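Local atomic coordinates of chaperone protein gp12 (Lactococcus phage p2, PDB entry 3D8L), a protein that probably acts as a chaperone for the tape measure protein and may keep it in solution during assembly of the phage tail. Residues Lys10-Gln22 with Phe43-Ile57. The protein carries 1 engineered substitution. Residues are numbered along the deposited sequence; the frame is centred on the assembly and turned at random.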
ATOM      1  N   LYS A  10       2.922  -5.117 -22.147  1.00 63.45           N
ATOM      2  CA  LYS A  10       3.756  -3.985 -22.582  1.00 63.24           C
ATOM      3  C   LYS A  10       5.244  -4.393 -22.514  1.00 63.72           C
ATOM      4  O   LYS A  10       5.983  -4.249 -23.501  1.00 63.81           O
ATOM      5  CB  LYS A  10       3.476  -2.738 -21.749  1.00 62.91           C
ATOM      6  CG  LYS A  10       2.084  -2.144 -21.975  1.00 63.05           C
ATOM      7  CD  LYS A  10       1.808  -1.028 -21.007  1.00 63.46           C
ATOM      8  CE  LYS A  10       2.782   0.136 -21.318  1.00 66.16           C
ATOM      9  NZ  LYS A  10       2.458   1.530 -20.805  1.00 67.24           N
ATOM     10  N   PHE A  11       5.661  -4.967 -21.376  1.00 63.50           N
ATOM     11  CA  PHE A  11       7.043  -5.402 -21.207  1.00 63.12           C
ATOM     12  C   PHE A  11       7.546  -6.311 -22.343  1.00 63.22           C
ATOM     13  O   PHE A  11       8.722  -6.233 -22.747  1.00 63.25           O
ATOM     14  CB  PHE A  11       7.226  -6.134 -19.888  1.00 63.12           C
ATOM     15  CG  PHE A  11       8.653  -6.557 -19.642  1.00 62.95           C
ATOM     16  CD1 PHE A  11       9.526  -5.717 -18.959  1.00 63.12           C
ATOM     17  CD2 PHE A  11       9.124  -7.748 -20.146  1.00 61.27           C
ATOM     18  CE1 PHE A  11      10.817  -6.076 -18.744  1.00 63.72           C
ATOM     19  CE2 PHE A  11      10.421  -8.130 -19.942  1.00 62.80           C
ATOM     20  CZ  PHE A  11      11.280  -7.305 -19.241  1.00 64.13           C
ATOM     21  N   LYS A  12       6.676  -7.183 -22.840  1.00 62.75           N
ATOM     22  CA  LYS A  12       7.066  -8.032 -23.948  1.00 62.62           C
ATOM     23  C   LYS A  12       7.133  -7.233 -25.242  1.00 62.48           C
ATOM     24  O   LYS A  12       8.069  -7.395 -26.031  1.00 62.62           O
ATOM     25  CB  LYS A  12       6.099  -9.180 -24.133  1.00 62.62           C
ATOM     26  CG  LYS A  12       6.743 -10.315 -24.836  1.00 62.21           C
ATOM     27  CD  LYS A  12       5.702 -11.236 -25.407  1.00 64.10           C
ATOM     28  CE  LYS A  12       6.257 -12.674 -25.527  1.00 66.03           C
ATOM     29  NZ  LYS A  12       7.729 -12.618 -25.874  1.00 67.21           N
ATOM     30  N   MET A  13       6.142  -6.377 -25.477  1.00 61.98           N
ATOM     31  CA  MET A  13       6.129  -5.602 -26.710  1.00 61.49           C
ATOM     32  C   MET A  13       7.367  -4.715 -26.753  1.00 62.06           C
ATOM     33  O   MET A  13       7.816  -4.348 -27.828  1.00 62.95           O
ATOM     34  CB  MET A  13       4.874  -4.724 -26.812  1.00 61.23           C
ATOM     35  CG  MET A  13       3.568  -5.466 -26.962  1.00 60.20           C
ATOM     36  SD  MET A  13       2.161  -4.414 -26.611  1.00 58.00           S
ATOM     37  CE  MET A  13       0.896  -5.474 -27.314  1.00 59.40           C
ATOM     38  N   ILE A  14       7.915  -4.362 -25.594  1.00 62.22           N
ATOM     39  CA  ILE A  14       8.967  -3.371 -25.545  1.00 62.61           C
ATOM     40  C   ILE A  14      10.345  -4.024 -25.669  1.00 62.99           C
ATOM     41  O   ILE A  14      11.191  -3.571 -26.445  1.00 62.72           O
ATOM     42  CB  ILE A  14       8.897  -2.544 -24.230  1.00 62.77           C
ATOM     43  CG1 ILE A  14       7.578  -1.755 -24.160  1.00 63.79           C
ATOM     44  CG2 ILE A  14      10.058  -1.523 -24.162  1.00 62.54           C
ATOM     45  CD1 ILE A  14       7.317  -1.049 -22.804  1.00 62.81           C
ATOM     46  N   THR A  15      10.567  -5.072 -24.885  1.00 63.08           N
ATOM     47  CA  THR A  15      11.880  -5.649 -24.739  1.00 63.14           C
ATOM     48  C   THR A  15      12.042  -6.906 -25.544  1.00 63.34           C
ATOM     49  O   THR A  15      13.140  -7.444 -25.637  1.00 63.54           O
ATOM     50  CB  THR A  15      12.117  -6.071 -23.299  1.00 63.33           C
ATOM     51  OG1 THR A  15      11.330  -7.234 -23.023  1.00 64.04           O
ATOM     52  CG2 THR A  15      11.769  -4.955 -22.318  1.00 63.14           C
ATOM     53  N   GLY A  16      10.944  -7.417 -26.079  1.00 64.03           N
ATOM     54  CA  GLY A  16      10.960  -8.671 -26.812  1.00 64.31           C
ATOM     55  C   GLY A  16      11.058  -9.891 -25.917  1.00 64.78           C
ATOM     56  O   GLY A  16      11.063 -11.023 -26.420  1.00 64.99           O
ATOM     57  N   LYS A  17      11.117  -9.684 -24.596  1.00 65.31           N
ATOM     58  CA  LYS A  17      11.241 -10.792 -23.641  1.00 65.86           C
ATOM     59  C   LYS A  17      10.092 -10.891 -22.630  1.00 65.71           C
ATOM     60  O   LYS A  17       9.488  -9.892 -22.266  1.00 66.11           O
ATOM     61  CB  LYS A  17      12.583 -10.704 -22.937  1.00 65.99           C
ATOM     62  CG  LYS A  17      13.706 -11.124 -23.866  1.00 67.92           C
ATOM     63  CD  LYS A  17      14.898 -11.730 -23.146  1.00 67.95           C
ATOM     64  CE  LYS A  17      15.611 -12.699 -24.091  1.00 69.47           C
ATOM     65  NZ  LYS A  17      16.798 -13.334 -23.419  1.00 71.82           N
ATOM     66  N   ASP A  18       9.793 -12.108 -22.200  1.00 65.56           N
ATOM     67  CA  ASP A  18       8.640 -12.352 -21.372  1.00 65.92           C
ATOM     68  C   ASP A  18       8.970 -12.079 -19.918  1.00 66.14           C
ATOM     69  O   ASP A  18       9.738 -12.813 -19.315  1.00 67.09           O
ATOM     70  CB  ASP A  18       8.173 -13.799 -21.553  1.00 66.00           C
ATOM     71  CG  ASP A  18       6.797 -14.051 -20.966  1.00 65.86           C
ATOM     72  OD1 ASP A  18       6.722 -14.224 -19.729  1.00 65.51           O
ATOM     73  OD2 ASP A  18       5.808 -14.089 -21.743  1.00 65.99           O
ATOM     74  N   LEU A  19       8.345 -11.056 -19.354  1.00 66.23           N
ATOM     75  CA  LEU A  19       8.603 -10.614 -17.990  1.00 66.57           C
ATOM     76  C   LEU A  19       8.674 -11.736 -16.984  1.00 67.09           C
ATOM     77  O   LEU A  19       9.537 -11.725 -16.112  1.00 67.74           O
ATOM     78  CB  LEU A  19       7.500  -9.654 -17.530  1.00 66.62           C
ATOM     79  CG  LEU A  19       7.876  -8.512 -16.574  1.00 66.50           C
ATOM     80  CD1 LEU A  19       6.620  -7.745 -16.097  1.00 66.07           C
ATOM     81  CD2 LEU A  19       8.658  -9.027 -15.394  1.00 65.88           C
ATOM     82  N   PHE A  20       7.766 -12.702 -17.084  1.00 67.61           N
ATOM     83  CA  PHE A  20       7.694 -13.776 -16.097  1.00 67.87           C
ATOM     84  C   PHE A  20       8.932 -14.654 -16.190  1.00 68.45           C
ATOM     85  O   PHE A  20       9.583 -14.947 -15.182  1.00 68.74           O
ATOM     86  CB  PHE A  20       6.398 -14.587 -16.243  1.00 67.45           C
ATOM     87  CG  PHE A  20       5.164 -13.806 -15.888  1.00 67.10           C
ATOM     88  CD1 PHE A  20       4.423 -13.163 -16.868  1.00 66.42           C
ATOM     89  CD2 PHE A  20       4.763 -13.682 -14.569  1.00 66.59           C
ATOM     90  CE1 PHE A  20       3.295 -12.438 -16.535  1.00 66.31           C
ATOM     91  CE2 PHE A  20       3.640 -12.945 -14.233  1.00 66.62           C
ATOM     92  CZ  PHE A  20       2.908 -12.329 -15.213  1.00 66.26           C
ATOM     93  N   GLN A  21       9.305 -15.029 -17.401  1.00 68.87           N
ATOM     94  CA  GLN A  21      10.462 -15.877 -17.541  1.00 69.50           C
ATOM     95  C   GLN A  21      11.717 -15.119 -17.100  1.00 69.26           C
ATOM     96  O   GLN A  21      12.656 -15.726 -16.603  1.00 69.18           O
ATOM     97  CB  GLN A  21      10.493 -16.504 -18.948  1.00 69.84           C
ATOM     98  CG  GLN A  21      11.788 -16.458 -19.748  1.00 70.81           C
ATOM     99  CD  GLN A  21      11.489 -16.065 -21.208  1.00 71.67           C
ATOM    100  OE1 GLN A  21      11.631 -14.877 -21.594  1.00 72.84           O
ATOM    101  NE2 GLN A  21      11.002 -17.041 -22.008  1.00 72.53           N
ATOM    102  N   GLN A  22      11.697 -13.793 -17.191  1.00 69.69           N
ATOM    103  CA  GLN A  22      12.837 -12.963 -16.723  1.00 70.01           C
ATOM    104  C   GLN A  22      13.230 -13.043 -15.248  1.00 70.14           C
ATOM    105  O   GLN A  22      14.424 -13.097 -14.974  1.00 70.96           O
ATOM    106  CB  GLN A  22      12.686 -11.487 -17.084  1.00 70.13           C
ATOM    107  CG  GLN A  22      12.730 -11.166 -18.583  1.00 71.20           C
ATOM    108  CD  GLN A  22      13.919 -11.789 -19.317  1.00 72.62           C
ATOM    109  OE1 GLN A  22      13.988 -13.006 -19.437  1.00 74.01           O
ATOM    110  NE2 GLN A  22      14.823 -10.952 -19.862  1.00 73.20           N
ATOM    111  N   PHE A  43      18.146  -4.941 -17.671  1.00 63.01           N
ATOM    112  CA  PHE A  43      17.176  -5.228 -18.733  1.00 63.34           C
ATOM    113  C   PHE A  43      15.801  -5.145 -18.120  1.00 63.64           C
ATOM    114  O   PHE A  43      14.965  -4.398 -18.619  1.00 64.47           O
ATOM    115  CB  PHE A  43      17.421  -6.610 -19.314  1.00 63.20           C
ATOM    116  CG  PHE A  43      16.644  -6.932 -20.542  1.00 62.59           C
ATOM    117  CD1 PHE A  43      17.299  -7.024 -21.784  1.00 63.27           C
ATOM    118  CD2 PHE A  43      15.303  -7.267 -20.464  1.00 63.24           C
ATOM    119  CE1 PHE A  43      16.613  -7.422 -22.970  1.00 63.24           C
ATOM    120  CE2 PHE A  43      14.583  -7.660 -21.641  1.00 64.69           C
ATOM    121  CZ  PHE A  43      15.251  -7.741 -22.906  1.00 63.14           C
ATOM    122  N   VAL A  44      15.584  -5.854 -17.008  1.00 63.55           N
ATOM    123  CA  VAL A  44      14.250  -5.891 -16.403  1.00 63.27           C
ATOM    124  C   VAL A  44      13.904  -4.547 -15.790  1.00 63.41           C
ATOM    125  O   VAL A  44      12.847  -4.024 -16.064  1.00 63.84           O
ATOM    126  CB  VAL A  44      14.121  -6.976 -15.352  1.00 63.22           C
ATOM    127  CG1 VAL A  44      12.740  -6.943 -14.780  1.00 62.68           C
ATOM    128  CG2 VAL A  44      14.441  -8.340 -15.958  1.00 62.12           C
ATOM    129  N   GLN A  45      14.816  -3.980 -15.006  1.00 63.43           N
ATOM    130  CA  GLN A  45      14.625  -2.663 -14.402  1.00 63.44           C
ATOM    131  C   GLN A  45      14.085  -1.633 -15.398  1.00 63.82           C
ATOM    132  O   GLN A  45      13.058  -0.980 -15.145  1.00 63.83           O
ATOM    133  CB  GLN A  45      15.932  -2.137 -13.786  1.00 62.93           C
ATOM    134  CG  GLN A  45      15.719  -0.801 -13.100  1.00 63.12           C
ATOM    135  CD  GLN A  45      16.896  -0.271 -12.297  1.00 62.29           C
ATOM    136  OE1 GLN A  45      16.712   0.604 -11.455  1.00 59.00           O
ATOM    137  NE2 GLN A  45      18.105  -0.764 -12.573  1.00 61.12           N
ATOM    138  N   TYR A  46      14.772  -1.483 -16.523  1.00 64.46           N
ATOM    139  CA  TYR A  46      14.432  -0.384 -17.458  1.00 64.86           C
ATOM    140  C   TYR A  46      13.217  -0.755 -18.240  1.00 65.27           C
ATOM    141  O   TYR A  46      12.380   0.111 -18.506  1.00 66.05           O
ATOM    142  CB  TYR A  46      15.571  -0.045 -18.432  1.00 65.03           C
ATOM    143  CG  TYR A  46      15.363   1.205 -19.256  1.00 64.70           C
ATOM    144  CD1 TYR A  46      14.817   2.351 -18.711  1.00 65.84           C
ATOM    145  CD2 TYR A  46      15.765   1.256 -20.579  1.00 66.07           C
ATOM    146  CE1 TYR A  46      14.650   3.504 -19.481  1.00 65.25           C
ATOM    147  CE2 TYR A  46      15.572   2.391 -21.352  1.00 64.88           C
ATOM    148  CZ  TYR A  46      15.019   3.506 -20.790  1.00 64.53           C
ATOM    149  OH  TYR A  46      14.857   4.640 -21.533  1.00 64.84           O
ATOM    150  N   GLY A  47      13.127  -2.043 -18.587  1.00 65.02           N
ATOM    151  CA  GLY A  47      11.960  -2.608 -19.284  1.00 64.78           C
ATOM    152  C   GLY A  47      10.670  -2.459 -18.503  1.00 64.60           C
ATOM    153  O   GLY A  47       9.643  -2.057 -19.044  1.00 64.48           O
ATOM    154  N   LEU A  48      10.746  -2.764 -17.214  1.00 64.57           N
ATOM    155  CA  LEU A  48       9.601  -2.648 -16.311  1.00 64.15           C
ATOM    156  C   LEU A  48       9.273  -1.160 -16.131  1.00 63.94           C
ATOM    157  O   LEU A  48       8.102  -0.778 -16.111  1.00 63.25           O
ATOM    158  CB  LEU A  48       9.922  -3.299 -14.955  1.00 63.71           C
ATOM    159  CG  LEU A  48       8.806  -4.064 -14.278  1.00 63.73           C
ATOM    160  CD1 LEU A  48       9.199  -4.441 -12.849  1.00 63.20           C
ATOM    161  CD2 LEU A  48       7.544  -3.222 -14.290  1.00 64.62           C
ATOM    162  N   TYR A  49      10.308  -0.326 -16.004  1.00 63.73           N
ATOM    163  CA  TYR A  49      10.076   1.100 -15.835  1.00 63.79           C
ATOM    164  C   TYR A  49       9.269   1.616 -17.014  1.00 63.75           C
ATOM    165  O   TYR A  49       8.256   2.298 -16.852  1.00 63.18           O
ATOM    166  CB  TYR A  49      11.388   1.880 -15.772  1.00 63.84           C
ATOM    167  CG  TYR A  49      11.162   3.371 -15.804  1.00 63.56           C
ATOM    168  CD1 TYR A  49      10.705   4.022 -14.694  1.00 64.12           C
ATOM    169  CD2 TYR A  49      11.347   4.109 -16.948  1.00 62.80           C
ATOM    170  CE1 TYR A  49      10.466   5.358 -14.700  1.00 64.17           C
ATOM    171  CE2 TYR A  49      11.098   5.471 -16.963  1.00 62.96           C
ATOM    172  CZ  TYR A  49      10.665   6.094 -15.827  1.00 63.34           C
ATOM    173  OH  TYR A  49      10.421   7.464 -15.760  1.00 63.74           O
ATOM    174  N   LEU A  50       9.740   1.293 -18.214  1.00 63.95           N
ATOM    175  CA  LEU A  50       9.060   1.729 -19.425  1.00 63.99           C
ATOM    176  C   LEU A  50       7.632   1.137 -19.466  1.00 64.09           C
ATOM    177  O   LEU A  50       6.682   1.877 -19.720  1.00 64.23           O
ATOM    178  CB  LEU A  50       9.898   1.411 -20.687  1.00 64.18           C
ATOM    179  CG  LEU A  50      11.185   2.250 -20.894  1.00 63.69           C
ATOM    180  CD1 LEU A  50      12.011   1.774 -22.079  1.00 63.33           C
ATOM    181  CD2 LEU A  50      10.858   3.683 -21.080  1.00 63.14           C
ATOM    182  N   ALA A  51       7.466  -0.153 -19.145  1.00 63.80           N
ATOM    183  CA  ALA A  51       6.126  -0.762 -19.133  1.00 63.76           C
ATOM    184  C   ALA A  51       5.145  -0.011 -18.221  1.00 63.96           C
ATOM    185  O   ALA A  51       3.980   0.190 -18.572  1.00 64.25           O
ATOM    186  CB  ALA A  51       6.185  -2.223 -18.740  1.00 63.45           C
ATOM    187  N   LEU A  52       5.618   0.407 -17.052  1.00 63.86           N
ATOM    188  CA  LEU A  52       4.741   0.985 -16.029  1.00 63.45           C
ATOM    189  C   LEU A  52       4.496   2.447 -16.265  1.00 63.52           C
ATOM    190  O   LEU A  52       3.499   2.979 -15.785  1.00 63.05           O
ATOM    191  CB  LEU A  52       5.333   0.817 -14.627  1.00 63.04           C
ATOM    192  CG  LEU A  52       5.312  -0.571 -14.007  1.00 61.77           C
ATOM    193  CD1 LEU A  52       6.285  -0.599 -12.888  1.00 61.48           C
ATOM    194  CD2 LEU A  52       3.942  -0.922 -13.505  1.00 60.25           C
ATOM    195  N   PHE A  53       5.413   3.103 -16.985  1.00 64.14           N
ATOM    196  CA  PHE A  53       5.407   4.585 -17.086  1.00 64.18           C
ATOM    197  C   PHE A  53       5.371   5.210 -18.494  1.00 64.26           C
ATOM    198  O   PHE A  53       4.928   6.337 -18.635  1.00 64.80           O
ATOM    199  CB  PHE A  53       6.571   5.154 -16.285  1.00 63.94           C
ATOM    200  CG  PHE A  53       6.441   4.924 -14.810  1.00 63.96           C
ATOM    201  CD1 PHE A  53       7.129   3.910 -14.186  1.00 65.29           C
ATOM    202  CD2 PHE A  53       5.618   5.720 -14.041  1.00 64.10           C
ATOM    203  CE1 PHE A  53       6.992   3.703 -12.797  1.00 65.34           C
ATOM    204  CE2 PHE A  53       5.499   5.529 -12.676  1.00 63.69           C
ATOM    205  CZ  PHE A  53       6.171   4.517 -12.057  1.00 63.75           C
ATOM    206  N   GLN A  54       5.810   4.507 -19.527  1.00 64.36           N
ATOM    207  CA  GLN A  54       5.721   5.058 -20.871  1.00 64.22           C
ATOM    208  C   GLN A  54       4.511   4.484 -21.608  1.00 64.18           C
ATOM    209  O   GLN A  54       4.390   3.267 -21.841  1.00 63.71           O
ATOM    210  CB  GLN A  54       7.010   4.833 -21.654  1.00 64.31           C
ATOM    211  CG  GLN A  54       6.933   5.281 -23.108  1.00 64.97           C
ATOM    212  CD  GLN A  54       6.589   6.752 -23.270  1.00 66.61           C
ATOM    213  OE1 GLN A  54       5.476   7.114 -23.706  1.00 69.93           O
ATOM    214  NE2 GLN A  54       7.534   7.617 -22.913  1.00 65.48           N
ATOM    215  N   ASP A  55       3.609   5.393 -21.963  1.00 64.43           N
ATOM    216  CA  ASP A  55       2.342   5.030 -22.582  1.00 64.30           C
ATOM    217  C   ASP A  55       2.561   4.713 -24.042  1.00 64.13           C
ATOM    218  O   ASP A  55       1.922   3.838 -24.600  1.00 64.33           O
ATOM    219  CB  ASP A  55       1.329   6.167 -22.476  1.00 64.38           C
ATOM    220  CG  ASP A  55      -0.039   5.691 -22.738  1.00 65.60           C
ATOM    221  OD1 ASP A  55      -0.336   4.610 -22.194  1.00 67.56           O
ATOM    222  OD2 ASP A  55      -0.796   6.335 -23.500  1.00 67.37           O
ATOM    223  N   ASN A  56       3.478   5.451 -24.651  1.00 63.71           N
ATOM    224  CA  ASN A  56       3.769   5.320 -26.050  1.00 63.24           C
ATOM    225  C   ASN A  56       4.702   4.129 -26.271  1.00 63.02           C
ATOM    226  O   ASN A  56       5.897   4.201 -26.014  1.00 63.17           O
ATOM    227  CB  ASN A  56       4.394   6.620 -26.510  1.00 63.26           C
ATOM    228  CG  ASN A  56       4.417   6.748 -27.968  1.00 63.56           C
ATOM    229  OD1 ASN A  56       4.313   7.859 -28.508  1.00 65.69           O
ATOM    230  ND2 ASN A  56       4.565   5.629 -28.646  1.00 62.45           N
ATOM    231  N   ILE A  57       4.143   3.014 -26.722  1.00 62.60           N
ATOM    232  CA  ILE A  57       4.938   1.820 -26.984  1.00 62.36           C
ATOM    233  C   ILE A  57       6.044   2.069 -28.018  1.00 62.22           C
ATOM    234  O   ILE A  57       7.164   1.608 -27.850  1.00 62.78           O
ATOM    235  CB  ILE A  57       4.026   0.635 -27.420  1.00 62.65           C
ATOM    236  CG1 ILE A  57       3.211   0.141 -26.225  1.00 63.18           C
ATOM    237  CG2 ILE A  57       4.828  -0.551 -27.964  1.00 62.76           C
ATOM    238  CD1 ILE A  57       4.095  -0.210 -25.027  1.00 64.55           C
TER
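The ring of Phe-11 fits as a knob into a hole of helix 37-53 formed by Val-44, Gly-47, Leu-48 and Ala-51. Its CG, anti to the backbone N, directs the ring at the helix, and the ring enters edge first. CD1 lies 3.5 Å from Gly-47 C, and Leu-48 N lies at the ring edge. Gly-47 has no side chain, which leaves room for this edge and for Thr-15 CG2. The two ring faces are covered by residues of its own segment, 10-22: Leu-19 CG lies over one and Thr-15 CG2 over the opposite one. Further along, Ile-14 CD1 reaches the backbone at Ala-51, and Ile-14 CG1 meets Ile-57 CD1 at 3.9 Å.

Phe-43 takes the other end of the contact. Its CE2 comes 3.4 Å from Thr-15 CB, and Phe-11 CZ sits at its ring edge. The Lys-17 side chain crosses that of Phe-43 at about a right angle, its CG nearest CZ. The Gln-22 amide is turned 72° from the ring plane, with NE2 3.7 Å from Phe-43 CE2. Phe-64 of helix 57-70 meets the Phe-43 ring edge-to-face.

In this all-helical fold, the contact joins helix 7-15 and the start of helix 19-31 to helix 37-53. The axes of segments 10-15 and 43-53 cross at 121° and come within 8.7 Å.

Lys-10 NZ donates a hydrogen bond to Gln-54 O at 2.8 Å, from above the carbonyl plane. The lysine chain bends at chi3 (66°) to bring NZ to the C-terminal end of helix 37-53. Asp-55 OD1 is 4.4 Å from Lys-10 NZ, too far for a salt bridge.

Within segment 10-22, Thr-15 OG1 accepts from Lys-17 N at 2.9 Å, an ST turn, and also donates to Phe-11 O.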